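Local coordinates for protein mediator of RNA polymerase II transcription subunit 18 (Schizosaccharomyces pombe, PDB 3C0T) that serves as a component of the Mediator complex, the coactivator that relays signals from gene-specific regulators to the basal RNA polymerase II machinery, at residues 33-42 with 109-121. Sequence-based numbering, arbitrary orientation.
Sequences LEFWVVYRPK and VTEFVEKMGYEFS
At the end of an antiparallel strand pair in the curled beta-sheet of Med18, Tyr-39 of strand 27-41 and Phe-120 of strand 118-133 form a non-hydrogen-bonded pair with side chains on the same face, and Tyr-39 reaches helix 109-115. Arg-40 and Glu-119 form the hydrogen-bonded pair, with Arg-40 N to Glu-119 O at 2.9 Å and Glu-119 N to Arg-40 O at 2.8 Å. Bonds from Ser-121 N to Val-38 O and from Lys-42 N to Gly-117 O extend the ladder, the latter reaching the turn where positive phi at Gly-117 leads the chain out of the helix. With CG anti to its carbonyl carbon (chi1 -76°), the Tyr-39 ring lies against the helix: Val-113 CG2 makes a CH-pi contact over one face, 3.7 Å from the ring centroid. Tyr-39 CE2 lies 3.8 Å from Glu-114 CG and 4.0 Å from Phe-120 CB. Replacing Tyr-39 by alanine would probably open a gap next to Val-113 and leave the helix less firmly seated on the strands. On the sheet face carrying Arg-40 and Glu-119, Arg-40 NE and NH1 both approach Glu-119 OE1, at 3.0 Å from NH1, in a salt bridge with guanidinium and carboxylate planes 32° apart; Trp-55 also touches the Arg-40 side chain. The hydrogen bonds to OE1 are weak and bent, so charge attraction probably contributes more here than directional bonding, while the backbone ladder fixes the register and the buried aromatic ring joins helix to sheet.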
ATOM      1  N   LEU A  33      -6.914   7.819  -2.166  1.00 41.67           N
ATOM      2  CA  LEU A  33      -8.091   6.972  -2.338  1.00 43.26           C
ATOM      3  C   LEU A  33      -7.822   6.176  -3.612  1.00 42.95           C
ATOM      4  O   LEU A  33      -7.971   6.695  -4.719  1.00 42.27           O
ATOM      5  CB  LEU A  33      -9.377   7.787  -2.477  1.00 41.28           C
ATOM      6  CG  LEU A  33     -10.613   6.882  -2.343  1.00 43.87           C
ATOM      7  CD1 LEU A  33     -10.703   6.362  -0.908  1.00 41.46           C
ATOM      8  CD2 LEU A  33     -11.880   7.647  -2.701  1.00 45.02           C
ATOM      9  N   GLU A  34      -7.409   4.921  -3.444  1.00 41.78           N
ATOM     10  CA  GLU A  34      -7.070   4.058  -4.576  1.00 41.80           C
ATOM     11  C   GLU A  34      -7.880   2.767  -4.637  1.00 42.08           C
ATOM     12  O   GLU A  34      -8.260   2.207  -3.605  1.00 42.86           O
ATOM     13  CB  GLU A  34      -5.580   3.682  -4.516  1.00 41.68           C
ATOM     14  CG  GLU A  34      -4.640   4.856  -4.275  1.00 40.03           C
ATOM     15  CD  GLU A  34      -3.224   4.427  -3.901  1.00 40.60           C
ATOM     16  OE1 GLU A  34      -3.054   3.381  -3.227  1.00 38.27           O
ATOM     17  OE2 GLU A  34      -2.275   5.157  -4.258  1.00 41.49           O
ATOM     18  N   PHE A  35      -8.136   2.298  -5.853  1.00 41.27           N
ATOM     19  CA  PHE A  35      -8.849   1.045  -6.043  1.00 41.45           C
ATOM     20  C   PHE A  35      -7.798   0.067  -6.575  1.00 42.94           C
ATOM     21  O   PHE A  35      -7.157   0.328  -7.599  1.00 42.51           O
ATOM     22  CB  PHE A  35      -9.977   1.199  -7.065  1.00 40.02           C
ATOM     23  CG  PHE A  35     -11.028   0.131  -6.965  1.00 41.11           C
ATOM     24  CD1 PHE A  35     -12.262   0.398  -6.372  1.00 42.66           C
ATOM     25  CD2 PHE A  35     -10.775  -1.154  -7.425  1.00 43.56           C
ATOM     26  CE1 PHE A  35     -13.230  -0.607  -6.236  1.00 44.74           C
ATOM     27  CE2 PHE A  35     -11.736  -2.170  -7.293  1.00 43.86           C
ATOM     28  CZ  PHE A  35     -12.964  -1.891  -6.696  1.00 44.66           C
ATOM     29  N   TRP A  36      -7.609  -1.041  -5.865  1.00 43.51           N
ATOM     30  CA  TRP A  36      -6.635  -2.050  -6.259  1.00 42.39           C
ATOM     31  C   TRP A  36      -7.313  -3.348  -6.642  1.00 44.00           C
ATOM     32  O   TRP A  36      -8.192  -3.827  -5.923  1.00 45.96           O
ATOM     33  CB  TRP A  36      -5.670  -2.367  -5.109  1.00 40.64           C
ATOM     34  CG  TRP A  36      -4.690  -1.296  -4.782  1.00 39.29           C
ATOM     35  CD1 TRP A  36      -4.913  -0.186  -4.018  1.00 35.93           C
ATOM     36  CD2 TRP A  36      -3.318  -1.226  -5.204  1.00 36.60           C
ATOM     37  NE1 TRP A  36      -3.771   0.563  -3.937  1.00 35.74           N
ATOM     38  CE2 TRP A  36      -2.775  -0.049  -4.651  1.00 36.10           C
ATOM     39  CE3 TRP A  36      -2.498  -2.045  -5.992  1.00 36.80           C
ATOM     40  CZ2 TRP A  36      -1.441   0.337  -4.856  1.00 36.96           C
ATOM     41  CZ3 TRP A  36      -1.168  -1.662  -6.202  1.00 38.09           C
ATOM     42  CH2 TRP A  36      -0.653  -0.480  -5.630  1.00 37.25           C
ATOM     43  N   VAL A  37      -6.903  -3.917  -7.772  1.00 45.08           N
ATOM     44  CA  VAL A  37      -7.429  -5.208  -8.207  1.00 46.96           C
ATOM     45  C   VAL A  37      -6.179  -6.047  -8.485  1.00 45.94           C
ATOM     46  O   VAL A  37      -5.256  -5.607  -9.179  1.00 45.09           O
ATOM     47  CB  VAL A  37      -8.319  -5.099  -9.487  1.00 47.90           C
ATOM     48  CG1 VAL A  37      -9.201  -3.872  -9.396  1.00 47.82           C
ATOM     49  CG2 VAL A  37      -7.464  -5.045 -10.732  1.00 53.45           C
ATOM     50  N   VAL A  38      -6.137  -7.242  -7.914  1.00 44.87           N
ATOM     51  CA  VAL A  38      -4.985  -8.111  -8.081  1.00 45.59           C
ATOM     52  C   VAL A  38      -5.302  -9.319  -8.956  1.00 47.08           C
ATOM     53  O   VAL A  38      -6.359  -9.928  -8.820  1.00 45.80           O
ATOM     54  CB  VAL A  38      -4.481  -8.579  -6.698  1.00 45.47           C
ATOM     55  CG1 VAL A  38      -3.237  -9.438  -6.848  1.00 45.11           C
ATOM     56  CG2 VAL A  38      -4.198  -7.367  -5.818  1.00 43.68           C
ATOM     57  N   TYR A  39      -4.378  -9.648  -9.857  1.00 50.30           N
ATOM     58  CA  TYR A  39      -4.530 -10.784 -10.768  1.00 52.58           C
ATOM     59  C   TYR A  39      -3.394 -11.775 -10.600  1.00 54.22           C
ATOM     60  O   TYR A  39      -2.230 -11.397 -10.467  1.00 54.03           O
ATOM     61  CB  TYR A  39      -4.554 -10.327 -12.227  1.00 53.42           C
ATOM     62  CG  TYR A  39      -5.860  -9.709 -12.649  1.00 56.04           C
ATOM     63  CD1 TYR A  39      -6.165  -8.388 -12.331  1.00 58.45           C
ATOM     64  CD2 TYR A  39      -6.805 -10.454 -13.354  1.00 56.72           C
ATOM     65  CE1 TYR A  39      -7.379  -7.820 -12.705  1.00 60.16           C
ATOM     66  CE2 TYR A  39      -8.027  -9.895 -13.730  1.00 59.67           C
ATOM     67  CZ  TYR A  39      -8.302  -8.580 -13.400  1.00 60.61           C
ATOM     68  OH  TYR A  39      -9.502  -8.018 -13.763  1.00 65.26           O
ATOM     69  N   ARG A  40      -3.734 -13.055 -10.618  1.00 56.25           N
ATOM     70  CA  ARG A  40      -2.729 -14.093 -10.460  1.00 59.29           C
ATOM     71  C   ARG A  40      -2.657 -14.918 -11.735  1.00 59.45           C
ATOM     72  O   ARG A  40      -3.621 -14.971 -12.503  1.00 59.78           O
ATOM     73  CB  ARG A  40      -3.107 -15.001  -9.294  1.00 60.73           C
ATOM     74  CG  ARG A  40      -4.402 -15.721  -9.543  1.00 63.50           C
ATOM     75  CD  ARG A  40      -4.819 -16.567  -8.377  1.00 67.53           C
ATOM     76  NE  ARG A  40      -6.056 -17.265  -8.705  1.00 73.39           N
ATOM     77  CZ  ARG A  40      -6.687 -18.103  -7.890  1.00 76.02           C
ATOM     78  NH1 ARG A  40      -7.808 -18.691  -8.286  1.00 76.84           N
ATOM     79  NH2 ARG A  40      -6.196 -18.350  -6.680  1.00 77.70           N
ATOM     80  N   PRO A  41      -1.511 -15.571 -11.979  1.00 60.53           N
ATOM     81  CA  PRO A  41      -1.339 -16.400 -13.178  1.00 61.60           C
ATOM     82  C   PRO A  41      -2.437 -17.456 -13.261  1.00 62.13           C
ATOM     83  O   PRO A  41      -2.798 -18.058 -12.253  1.00 62.46           O
ATOM     84  CB  PRO A  41       0.046 -17.003 -12.973  1.00 61.40           C
ATOM     85  CG  PRO A  41       0.772 -15.900 -12.250  1.00 60.20           C
ATOM     86  CD  PRO A  41      -0.250 -15.481 -11.220  1.00 60.02           C
ATOM     87  N   LYS A  42      -2.966 -17.667 -14.461  1.00 64.97           N
ATOM     88  CA  LYS A  42      -4.038 -18.640 -14.687  1.00 68.44           C
ATOM     89  C   LYS A  42      -3.501 -20.061 -14.898  1.00 69.06           C
ATOM     90  O   LYS A  42      -2.749 -20.593 -14.074  1.00 69.72           O
ATOM     91  CB  LYS A  42      -4.858 -18.215 -15.913  1.00 69.97           C
ATOM     92  CG  LYS A  42      -6.212 -18.888 -16.059  1.00 71.05           C
ATOM     93  CD  LYS A  42      -6.897 -18.458 -17.360  1.00 72.21           C
ATOM     94  CE  LYS A  42      -7.090 -16.944 -17.429  1.00 72.75           C
ATOM     95  NZ  LYS A  42      -7.726 -16.495 -18.704  1.00 72.66           N
ATOM     96  N   VAL A 109      -7.951  -2.258 -19.418  1.00 72.36           N
ATOM     97  CA  VAL A 109      -6.727  -2.943 -19.025  1.00 69.37           C
ATOM     98  C   VAL A 109      -7.023  -4.311 -18.415  1.00 67.51           C
ATOM     99  O   VAL A 109      -6.350  -5.296 -18.702  1.00 67.02           O
ATOM    100  CB  VAL A 109      -5.958  -2.100 -18.005  1.00 69.69           C
ATOM    101  CG1 VAL A 109      -4.748  -2.867 -17.500  1.00 70.76           C
ATOM    102  CG2 VAL A 109      -5.544  -0.784 -18.647  1.00 68.80           C
ATOM    103  N   THR A 110      -8.034  -4.348 -17.561  1.00 66.58           N
ATOM    104  CA  THR A 110      -8.470  -5.567 -16.895  1.00 65.59           C
ATOM    105  C   THR A 110      -8.532  -6.765 -17.832  1.00 64.39           C
ATOM    106  O   THR A 110      -7.991  -7.829 -17.534  1.00 63.46           O
ATOM    107  CB  THR A 110      -9.863  -5.347 -16.266  1.00 66.80           C
ATOM    108  OG1 THR A 110      -9.704  -4.697 -15.002  1.00 68.30           O
ATOM    109  CG2 THR A 110     -10.614  -6.663 -16.096  1.00 67.59           C
ATOM    110  N   GLU A 111      -9.203  -6.588 -18.964  1.00 63.78           N
ATOM    111  CA  GLU A 111      -9.351  -7.661 -19.932  1.00 63.82           C
ATOM    112  C   GLU A 111      -8.042  -7.995 -20.630  1.00 62.24           C
ATOM    113  O   GLU A 111      -7.801  -9.147 -20.996  1.00 61.64           O
ATOM    114  CB  GLU A 111     -10.429  -7.280 -20.943  1.00 67.21           C
ATOM    115  CG  GLU A 111     -11.778  -7.054 -20.264  1.00 74.63           C
ATOM    116  CD  GLU A 111     -12.843  -6.473 -21.179  1.00 78.15           C
ATOM    117  OE1 GLU A 111     -13.986  -6.288 -20.700  1.00 79.57           O
ATOM    118  OE2 GLU A 111     -12.545  -6.200 -22.365  1.00 81.21           O
ATOM    119  N   PHE A 112      -7.186  -6.994 -20.805  1.00 59.88           N
ATOM    120  CA  PHE A 112      -5.905  -7.232 -21.450  1.00 58.45           C
ATOM    121  C   PHE A 112      -5.044  -8.149 -20.594  1.00 58.28           C
ATOM    122  O   PHE A 112      -4.365  -9.035 -21.113  1.00 56.47           O
ATOM    123  CB  PHE A 112      -5.147  -5.926 -21.673  1.00 58.03           C
ATOM    124  CG  PHE A 112      -3.860  -6.102 -22.424  1.00 56.05           C
ATOM    125  CD1 PHE A 112      -3.839  -6.065 -23.815  1.00 55.19           C
ATOM    126  CD2 PHE A 112      -2.669  -6.334 -21.743  1.00 55.24           C
ATOM    127  CE1 PHE A 112      -2.650  -6.254 -24.517  1.00 55.29           C
ATOM    128  CE2 PHE A 112      -1.477  -6.525 -22.433  1.00 55.24           C
ATOM    129  CZ  PHE A 112      -1.465  -6.484 -23.823  1.00 55.11           C
ATOM    130  N   VAL A 113      -5.064  -7.937 -19.281  1.00 57.94           N
ATOM    131  CA  VAL A 113      -4.253  -8.773 -18.407  1.00 59.22           C
ATOM    132  C   VAL A 113      -4.799 -10.196 -18.359  1.00 58.25           C
ATOM    133  O   VAL A 113      -4.039 -11.147 -18.172  1.00 58.63           O
ATOM    134  CB  VAL A 113      -4.159  -8.199 -16.971  1.00 59.29           C
ATOM    135  CG1 VAL A 113      -3.843  -6.704 -17.025  1.00 57.33           C
ATOM    136  CG2 VAL A 113      -5.437  -8.466 -16.219  1.00 61.55           C
ATOM    137  N   GLU A 114      -6.110 -10.351 -18.525  1.00 58.06           N
ATOM    138  CA  GLU A 114      -6.697 -11.689 -18.525  1.00 59.17           C
ATOM    139  C   GLU A 114      -6.228 -12.389 -19.795  1.00 59.93           C
ATOM    140  O   GLU A 114      -5.963 -13.591 -19.785  1.00 60.93           O
ATOM    141  CB  GLU A 114      -8.227 -11.625 -18.494  1.00 59.21           C
ATOM    142  CG  GLU A 114      -8.778 -10.938 -17.262  1.00 62.70           C
ATOM    143  CD  GLU A 114     -10.297 -10.923 -17.213  1.00 65.46           C
ATOM    144  OE1 GLU A 114     -10.929 -10.586 -18.239  1.00 67.07           O
ATOM    145  OE2 GLU A 114     -10.861 -11.236 -16.141  1.00 66.25           O
ATOM    146  N   LYS A 115      -6.123 -11.631 -20.885  1.00 60.40           N
ATOM    147  CA  LYS A 115      -5.663 -12.193 -22.151  1.00 62.11           C
ATOM    148  C   LYS A 115      -4.236 -12.706 -22.020  1.00 61.47           C
ATOM    149  O   LYS A 115      -3.860 -13.687 -22.658  1.00 62.28           O
ATOM    150  CB  LYS A 115      -5.714 -11.149 -23.260  1.00 64.94           C
ATOM    151  CG  LYS A 115      -6.946 -11.218 -24.145  1.00 69.52           C
ATOM    152  CD  LYS A 115      -8.206 -10.768 -23.423  1.00 72.77           C
ATOM    153  CE  LYS A 115      -9.356 -10.596 -24.415  1.00 74.16           C
ATOM    154  NZ  LYS A 115     -10.578 -10.028 -23.780  1.00 78.19           N
ATOM    155  N   MET A 116      -3.439 -12.035 -21.196  1.00 60.36           N
ATOM    156  CA  MET A 116      -2.055 -12.439 -20.980  1.00 59.05           C
ATOM    157  C   MET A 116      -1.969 -13.735 -20.187  1.00 58.64           C
ATOM    158  O   MET A 116      -0.881 -14.269 -19.990  1.00 59.09           O
ATOM    159  CB  MET A 116      -1.290 -11.356 -20.221  1.00 60.00           C
ATOM    160  CG  MET A 116      -1.029 -10.086 -20.999  1.00 61.94           C
ATOM    161  SD  MET A 116       0.071  -9.010 -20.059  1.00 64.92           S
ATOM    162  CE  MET A 116      -1.127  -8.069 -19.122  1.00 65.75           C
ATOM    163  N   GLY A 117      -3.110 -14.225 -19.713  1.00 57.79           N
ATOM    164  CA  GLY A 117      -3.113 -15.455 -18.943  1.00 57.11           C
ATOM    165  C   GLY A 117      -3.242 -15.261 -17.439  1.00 58.21           C
ATOM    166  O   GLY A 117      -2.666 -16.022 -16.658  1.00 58.57           O
ATOM    167  N   TYR A 118      -3.994 -14.249 -17.018  1.00 56.42           N
ATOM    168  CA  TYR A 118      -4.172 -14.006 -15.592  1.00 54.14           C
ATOM    169  C   TYR A 118      -5.645 -14.021 -15.227  1.00 53.62           C
ATOM    170  O   TYR A 118      -6.497 -13.736 -16.063  1.00 53.08           O
ATOM    171  CB  TYR A 118      -3.583 -12.653 -15.183  1.00 51.87           C
ATOM    172  CG  TYR A 118      -2.078 -12.547 -15.285  1.00 50.79           C
ATOM    173  CD1 TYR A 118      -1.449 -12.360 -16.516  1.00 49.32           C
ATOM    174  CD2 TYR A 118      -1.280 -12.619 -14.141  1.00 50.46           C
ATOM    175  CE1 TYR A 118      -0.058 -12.242 -16.604  1.00 50.85           C
ATOM    176  CE2 TYR A 118       0.111 -12.507 -14.218  1.00 50.04           C
ATOM    177  CZ  TYR A 118       0.714 -12.317 -15.451  1.00 49.63           C
ATOM    178  OH  TYR A 118       2.081 -12.203 -15.524  1.00 49.55           O
ATOM    179  N   GLU A 119      -5.941 -14.353 -13.977  1.00 52.90           N
ATOM    180  CA  GLU A 119      -7.320 -14.363 -13.521  1.00 54.94           C
ATOM    181  C   GLU A 119      -7.457 -13.543 -12.241  1.00 52.97           C
ATOM    182  O   GLU A 119      -6.526 -13.445 -11.445  1.00 53.13           O
ATOM    183  CB  GLU A 119      -7.803 -15.800 -13.285  1.00 57.07           C
ATOM    184  CG  GLU A 119      -7.018 -16.566 -12.236  1.00 63.59           C
ATOM    185  CD  GLU A 119      -7.505 -18.001 -12.063  1.00 67.96           C
ATOM    186  OE1 GLU A 119      -7.003 -18.691 -11.147  1.00 68.89           O
ATOM    187  OE2 GLU A 119      -8.382 -18.439 -12.842  1.00 71.09           O
ATOM    188  N   PHE A 120      -8.629 -12.952 -12.057  1.00 52.01           N
ATOM    189  CA  PHE A 120      -8.910 -12.137 -10.887  1.00 52.26           C
ATOM    190  C   PHE A 120      -8.713 -12.879  -9.566  1.00 52.70           C
ATOM    191  O   PHE A 120      -9.242 -13.972  -9.373  1.00 53.59           O
ATOM    192  CB  PHE A 120     -10.349 -11.619 -10.958  1.00 51.65           C
ATOM    193  CG  PHE A 120     -10.770 -10.839  -9.744  1.00 52.89           C
ATOM    194  CD1 PHE A 120     -10.250  -9.570  -9.499  1.00 51.16           C
ATOM    195  CD2 PHE A 120     -11.660 -11.389  -8.825  1.00 51.77           C
ATOM    196  CE1 PHE A 120     -10.609  -8.862  -8.356  1.00 52.07           C
ATOM    197  CE2 PHE A 120     -12.023 -10.688  -7.679  1.00 53.82           C
ATOM    198  CZ  PHE A 120     -11.495  -9.421  -7.443  1.00 52.99           C
ATOM    199  N   SER A 121      -7.960 -12.273  -8.653  1.00 51.68           N
ATOM    200  CA  SER A 121      -7.725 -12.863  -7.341  1.00 51.27           C
ATOM    201  C   SER A 121      -8.580 -12.143  -6.295  1.00 51.76           C
ATOM    202  O   SER A 121      -9.527 -12.714  -5.749  1.00 51.91           O
ATOM    203  CB  SER A 121      -6.249 -12.751  -6.958  1.00 51.45           C
ATOM    204  OG  SER A 121      -6.042 -13.208  -5.630  1.00 51.18           O
TER